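Local coordinates for alpha-1,2-mannosidase (Bacteroides thetaiotaomicron, PDB 2WW2), which is an inverting, calcium-dependent alpha-mannosidase of glycoside hydrolase family 92, probably releasing alpha-1,2-linked mannose from glycans, at residues D281-T286 with S656-K661; H606-M611 with A677-D682. One frame throughout, in Å; residues are numbered along the deposited sequence.

How the contacts relate
Contacts 1 and 2 have centres about 9 Å apart and interlock along the chain, since 606-611 falls between the two segments of contact 1 and 656-661 between those of contact 2. The loop 656-661 is shared ground: ND2 of N679 lies 2.8 Å from O of P657, and NZ of K660 lies 2.8 Å from O of N679, both probable hydrogen bonds. Contact 1 uses that loop to meet helix 281-294, while contact 2 joins the later loop 677-682, after strand 671-675, to helix 600-613. One glycerol, probably from the crystallisation liquor, sits between them, bonded to Q283 and L658 and about 3 Å from the nearest side-chain atom of R608.

Contact 1 of 2, residues D281-T286 with S656-K661; sequences DEQLRT and SPLFKK. With GOL (glycerol), chain G.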
loop_
_atom_site.group_PDB
_atom_site.type_symbol
_atom_site.label_atom_id
_atom_site.label_comp_id
_atom_site.label_asym_id
_atom_site.label_seq_id
_atom_site.Cartn_x
_atom_site.Cartn_y
_atom_site.Cartn_z
ATOM N N ASP A 281 3.840 -3.131 35.421
ATOM C CA ASP A 281 5.284 -2.865 35.347
ATOM C C ASP A 281 5.674 -2.377 33.954
ATOM O O ASP A 281 6.521 -1.503 33.795
ATOM C CB ASP A 281 6.087 -4.125 35.687
ATOM C CG ASP A 281 6.049 -4.447 37.157
ATOM O OD1 ASP A 281 5.673 -3.556 37.953
ATOM O OD2 ASP A 281 6.391 -5.592 37.513
ATOM N N GLU A 282 5.057 -2.943 32.930
ATOM C CA GLU A 282 5.405 -2.519 31.562
ATOM C C GLU A 282 5.059 -1.032 31.318
ATOM O O GLU A 282 5.851 -0.274 30.718
ATOM C CB GLU A 282 4.729 -3.444 30.557
ATOM C CG GLU A 282 4.792 -2.980 29.124
ATOM C CD GLU A 282 6.189 -2.973 28.534
ATOM O OE1 GLU A 282 7.145 -3.477 29.153
ATOM O OE2 GLU A 282 6.328 -2.432 27.419
ATOM N N GLN A 283 3.889 -0.617 31.791
ATOM C CA GLN A 283 3.493 0.790 31.702
ATOM C C GLN A 283 4.427 1.717 32.489
ATOM O O GLN A 283 4.788 2.795 32.025
ATOM C CB GLN A 283 2.038 0.952 32.184
ATOM C CG GLN A 283 1.000 0.325 31.211
ATOM C CD GLN A 283 -0.426 0.364 31.755
ATOM O OE1 GLN A 283 -0.657 0.185 32.956
ATOM N NE2 GLN A 283 -1.395 0.585 30.866
ATOM N N LEU A 284 4.781 1.323 33.710
ATOM C CA LEU A 284 5.696 2.116 34.523
ATOM C C LEU A 284 7.072 2.217 33.821
ATOM O O LEU A 284 7.702 3.273 33.794
ATOM C CB LEU A 284 5.845 1.470 35.921
ATOM C CG LEU A 284 4.559 1.526 36.780
ATOM C CD1 LEU A 284 4.592 0.589 37.988
ATOM C CD2 LEU A 284 4.347 2.958 37.257
ATOM N N ARG A 285 7.550 1.108 33.275
ATOM C CA ARG A 285 8.818 1.160 32.516
ATOM C C ARG A 285 8.729 2.087 31.313
ATOM O O ARG A 285 9.658 2.857 31.038
ATOM C CB ARG A 285 9.249 -0.247 32.097
ATOM C CG ARG A 285 9.651 -1.087 33.321
ATOM C CD ARG A 285 10.244 -2.403 32.919
ATOM N NE ARG A 285 9.358 -3.157 32.059
ATOM C CZ ARG A 285 8.781 -4.306 32.403
ATOM N NH1 ARG A 285 9.004 -4.830 33.608
ATOM N NH2 ARG A 285 7.976 -4.926 31.534
ATOM N N THR A 286 7.619 2.031 30.603
ATOM C CA THR A 286 7.487 2.870 29.403
ATOM C C THR A 286 7.491 4.328 29.817
ATOM O O THR A 286 8.242 5.135 29.281
ATOM C CB THR A 286 6.207 2.521 28.624
ATOM O OG1 THR A 286 6.215 1.117 28.325
ATOM C CG2 THR A 286 6.155 3.302 27.293
ATOM N N SER A 656 -6.884 11.278 28.188
ATOM C CA SER A 656 -7.351 10.234 29.088
ATOM C C SER A 656 -6.094 9.649 29.710
ATOM O O SER A 656 -5.169 9.275 28.973
ATOM C CB SER A 656 -8.115 9.167 28.291
ATOM O OG SER A 656 -8.404 8.054 29.099
ATOM N N PRO A 657 -6.027 9.618 31.056
ATOM C CA PRO A 657 -4.817 9.212 31.772
ATOM C C PRO A 657 -4.601 7.712 31.623
ATOM O O PRO A 657 -5.575 6.948 31.456
ATOM C CB PRO A 657 -5.145 9.533 33.234
ATOM C CG PRO A 657 -6.651 9.376 33.313
ATOM C CD PRO A 657 -7.151 9.876 31.970
ATOM N N LEU A 658 -3.345 7.294 31.743
ATOM C CA LEU A 658 -3.001 5.882 31.632
ATOM C C LEU A 658 -3.065 5.139 32.974
ATOM O O LEU A 658 -3.349 3.934 33.017
ATOM C CB LEU A 658 -1.583 5.745 31.043
ATOM C CG LEU A 658 -1.148 4.321 30.699
ATOM C CD1 LEU A 658 -1.978 3.792 29.501
ATOM C CD2 LEU A 658 0.362 4.306 30.401
ATOM N N PHE A 659 -2.804 5.844 34.070
ATOM C CA PHE A 659 -2.679 5.183 35.385
ATOM C C PHE A 659 -3.910 5.419 36.259
ATOM O O PHE A 659 -4.728 6.284 35.956
ATOM C CB PHE A 659 -1.427 5.688 36.113
ATOM C CG PHE A 659 -0.126 5.374 35.379
ATOM C CD1 PHE A 659 0.466 4.120 35.507
ATOM C CD2 PHE A 659 0.471 6.320 34.547
ATOM C CE1 PHE A 659 1.667 3.815 34.821
ATOM C CE2 PHE A 659 1.671 6.041 33.865
ATOM C CZ PHE A 659 2.268 4.782 34.008
ATOM N N LYS A 660 -4.035 4.674 37.362
ATOM C CA LYS A 660 -5.110 4.953 38.312
ATOM C C LYS A 660 -4.859 6.280 39.028
ATOM O O LYS A 660 -5.794 6.924 39.524
ATOM C CB LYS A 660 -5.279 3.801 39.317
ATOM C CG LYS A 660 -5.928 2.581 38.671
ATOM C CD LYS A 660 -5.987 1.394 39.602
ATOM C CE LYS A 660 -6.528 0.164 38.874
ATOM N NZ LYS A 660 -7.914 0.411 38.356
ATOM N N LYS A 661 -3.604 6.714 39.035
ATOM C CA LYS A 661 -3.245 7.954 39.718
ATOM C C LYS A 661 -1.886 8.495 39.283
ATOM O O LYS A 661 -0.908 7.736 39.171
ATOM C CB LYS A 661 -3.238 7.717 41.240
ATOM C CG LYS A 661 -3.190 8.994 42.065
ATOM C CD LYS A 661 -3.009 8.670 43.544
ATOM C CE LYS A 661 -3.345 9.859 44.386
ATOM N NZ LYS A 661 -3.318 9.500 45.845
HETATM C C1 GOL G . -5.039 1.478 32.738
HETATM O O1 GOL G . -3.936 1.543 31.844
HETATM C C2 GOL G . -4.694 0.676 33.984
HETATM O O2 GOL G . -5.193 1.226 35.180
HETATM C C3 GOL G . -3.211 0.636 34.158
HETATM O O3 GOL G . -2.893 -0.641 33.750
#
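Glycerol O1 is held by two bonds: NE2 of Q283 donates to it at 2.9 Å, and O1 in turn donates to the backbone O of L658 at 2.7 Å. No direct hydrogen bond joins 281-286 to 656-661, so this glycerol, probably from the crystallisation liquor, supplies the polar link. Q283 gets there because its chain stays extended beyond CG (chi2 174°) and leaves the helix toward L658; OE1, whose modelled place is less certain, also accepts from N of T280. The rest of the contact is van der Waals packing. The amide end of Q283 crosses the isobutyl group of L658 at a slant, with NE2 3.5 Å from CD1. F659 lies beside the helix, its CE1 touching CB of Q283 at 3.9 Å and CD2 of L284 at 3.7 Å, while O of Q283 approaches the ring at its edge, 3.8 Å from CZ. With 201 Å² buried in total, the interface is small. Around it, A639 of helix 632-640 packs on both L658 and F659, A276 of strand 274-277 touches F659 and L284, and F287, farther along helix 281-294, meets the F659 ring edge-to-face.

Contact 2 of 2, residues H606-M611 with A677-D682; sequences HLRNVM and ADNAAD
Helix segment 606-611 faces the irregular loop 677-682 with the CA atoms of R608 and A681 7.9 Å apart; the connection is made by the long side chain of R608. It bends at chi2 (-71°) and again at chi3, bringing its guanidinium up to the side chain of N679 coming from the opposite direction. NH1 donates to OD1 of N679 at 3.0 Å; the bond is bent, with an angle of 139° at the hydrogen, yet the donor lies in the carbonyl plane on a lone pair. OD1 meets the guanidinium at its edge, tilted somewhat from its plane, and the two flat groups stand 84° apart, which rules out a parallel stack. NH2 adds two weak bonds, one to the same OD1 at 3.1 Å and one to the backbone O of A680 at 3.0 Å. OD1 also receives a weak bond from N of A680. The other end of the amide is held by loop 656-661: ND2 of N679 donates to O of P657 and O of F659, while S656 OG bonds to R608 NH1. Since loop 677-682 joins strands 671-675 and 685-691, the junction links their mixed sheet to helix 600-613; M716 of strand 710-717 also packs against R608 and N679.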
loop_
_atom_site.group_PDB
_atom_site.type_symbol
_atom_site.label_atom_id
_atom_site.label_comp_id
_atom_site.label_asym_id
_atom_site.label_seq_id
_atom_site.Cartn_x
_atom_site.Cartn_y
_atom_site.Cartn_z
ATOM N N HIS A 606 -8.861 7.130 21.068
ATOM C CA HIS A 606 -7.693 7.011 20.196
ATOM C C HIS A 606 -6.372 7.189 20.924
ATOM O O HIS A 606 -5.397 6.488 20.650
ATOM C CB HIS A 606 -7.783 7.991 19.031
ATOM C CG HIS A 606 -8.844 7.628 18.039
ATOM N ND1 HIS A 606 -8.800 6.465 17.301
ATOM C CD2 HIS A 606 -9.984 8.266 17.673
ATOM C CE1 HIS A 606 -9.866 6.402 16.522
ATOM N NE2 HIS A 606 -10.600 7.483 16.728
ATOM N N LEU A 607 -6.341 8.132 21.850
ATOM C CA LEU A 607 -5.169 8.343 22.669
ATOM C C LEU A 607 -4.823 7.064 23.441
ATOM O O LEU A 607 -3.678 6.585 23.419
ATOM C CB LEU A 607 -5.484 9.488 23.632
ATOM C CG LEU A 607 -4.355 10.126 24.410
ATOM C CD1 LEU A 607 -3.950 9.145 25.494
ATOM C CD2 LEU A 607 -3.183 10.513 23.482
ATOM N N ARG A 608 -5.805 6.492 24.122
ATOM C CA ARG A 608 -5.525 5.278 24.877
ATOM C C ARG A 608 -5.123 4.129 23.946
ATOM O O ARG A 608 -4.257 3.332 24.271
ATOM C CB ARG A 608 -6.711 4.914 25.782
ATOM C CG ARG A 608 -6.956 6.010 26.860
ATOM C CD ARG A 608 -5.852 5.993 27.918
ATOM N NE ARG A 608 -5.845 4.694 28.601
ATOM C CZ ARG A 608 -6.688 4.374 29.580
ATOM N NH1 ARG A 608 -7.581 5.256 30.008
ATOM N NH2 ARG A 608 -6.648 3.168 30.135
ATOM N N ASN A 609 -5.717 4.078 22.763
ATOM C CA ASN A 609 -5.365 3.045 21.783
ATOM C C ASN A 609 -3.892 3.192 21.339
ATOM O O ASN A 609 -3.132 2.217 21.338
ATOM C CB ASN A 609 -6.327 3.130 20.597
ATOM C CG ASN A 609 -6.386 1.858 19.792
ATOM O OD1 ASN A 609 -6.326 0.749 20.327
ATOM N ND2 ASN A 609 -6.527 2.011 18.483
ATOM N N VAL A 610 -3.482 4.414 21.013
ATOM C CA VAL A 610 -2.085 4.681 20.643
ATOM C C VAL A 610 -1.105 4.316 21.782
ATOM O O VAL A 610 -0.097 3.661 21.561
ATOM C CB VAL A 610 -1.884 6.157 20.196
ATOM C CG1 VAL A 610 -0.396 6.519 20.164
ATOM C CG2 VAL A 610 -2.525 6.398 18.803
ATOM N N MET A 611 -1.410 4.724 23.008
ATOM C CA MET A 611 -0.520 4.419 24.124
ATOM C C MET A 611 -0.353 2.912 24.296
ATOM O O MET A 611 0.751 2.439 24.584
ATOM C CB MET A 611 -1.000 5.080 25.425
ATOM C CG MET A 611 -0.883 6.605 25.404
ATOM S SD MET A 611 -0.862 7.405 27.020
ATOM C CE MET A 611 -2.594 7.434 27.489
ATOM N N ALA A 677 -9.691 6.269 39.579
ATOM C CA ALA A 677 -9.655 5.078 40.420
ATOM C C ALA A 677 -10.153 3.838 39.697
ATOM O O ALA A 677 -9.706 2.733 39.994
ATOM C CB ALA A 677 -10.439 5.309 41.732
ATOM N N ASP A 678 -11.068 3.998 38.741
ATOM C CA ASP A 678 -11.579 2.830 38.013
ATOM C C ASP A 678 -11.063 2.724 36.587
ATOM O O ASP A 678 -11.716 2.151 35.714
ATOM C CB ASP A 678 -13.105 2.801 38.057
ATOM C CG ASP A 678 -13.624 2.753 39.466
ATOM O OD1 ASP A 678 -13.299 1.784 40.184
ATOM O OD2 ASP A 678 -14.337 3.692 39.869
ATOM N N ASN A 679 -9.857 3.249 36.370
ATOM C CA ASN A 679 -9.195 3.158 35.070
ATOM C C ASN A 679 -8.847 1.703 34.746
ATOM O O ASN A 679 -8.559 0.909 35.658
ATOM C CB ASN A 679 -7.925 3.999 35.067
ATOM C CG ASN A 679 -7.562 4.504 33.675
ATOM O OD1 ASN A 679 -8.177 4.116 32.682
ATOM N ND2 ASN A 679 -6.556 5.367 33.603
ATOM N N ALA A 680 -8.890 1.369 33.455
ATOM C CA ALA A 680 -8.595 0.028 32.948
ATOM C C ALA A 680 -8.351 0.115 31.458
ATOM O O ALA A 680 -8.758 1.084 30.809
ATOM C CB ALA A 680 -9.782 -0.924 33.229
ATOM N N ALA A 681 -7.719 -0.907 30.895
ATOM C CA ALA A 681 -7.468 -0.921 29.455
ATOM C C ALA A 681 -8.747 -0.732 28.626
ATOM O O ALA A 681 -8.717 -0.098 27.558
ATOM C CB ALA A 681 -6.749 -2.211 29.057
ATOM N N ASP A 682 -9.876 -1.255 29.104
ATOM C CA ASP A 682 -11.116 -1.126 28.336
ATOM C C ASP A 682 -12.032 -0.027 28.867
ATOM O O ASP A 682 -13.215 0.030 28.529
ATOM C CB ASP A 682 -11.853 -2.471 28.240
ATOM C CG ASP A 682 -12.371 -2.950 29.586
ATOM O OD1 ASP A 682 -11.800 -2.554 30.629
ATOM O OD2 ASP A 682 -13.347 -3.730 29.598
#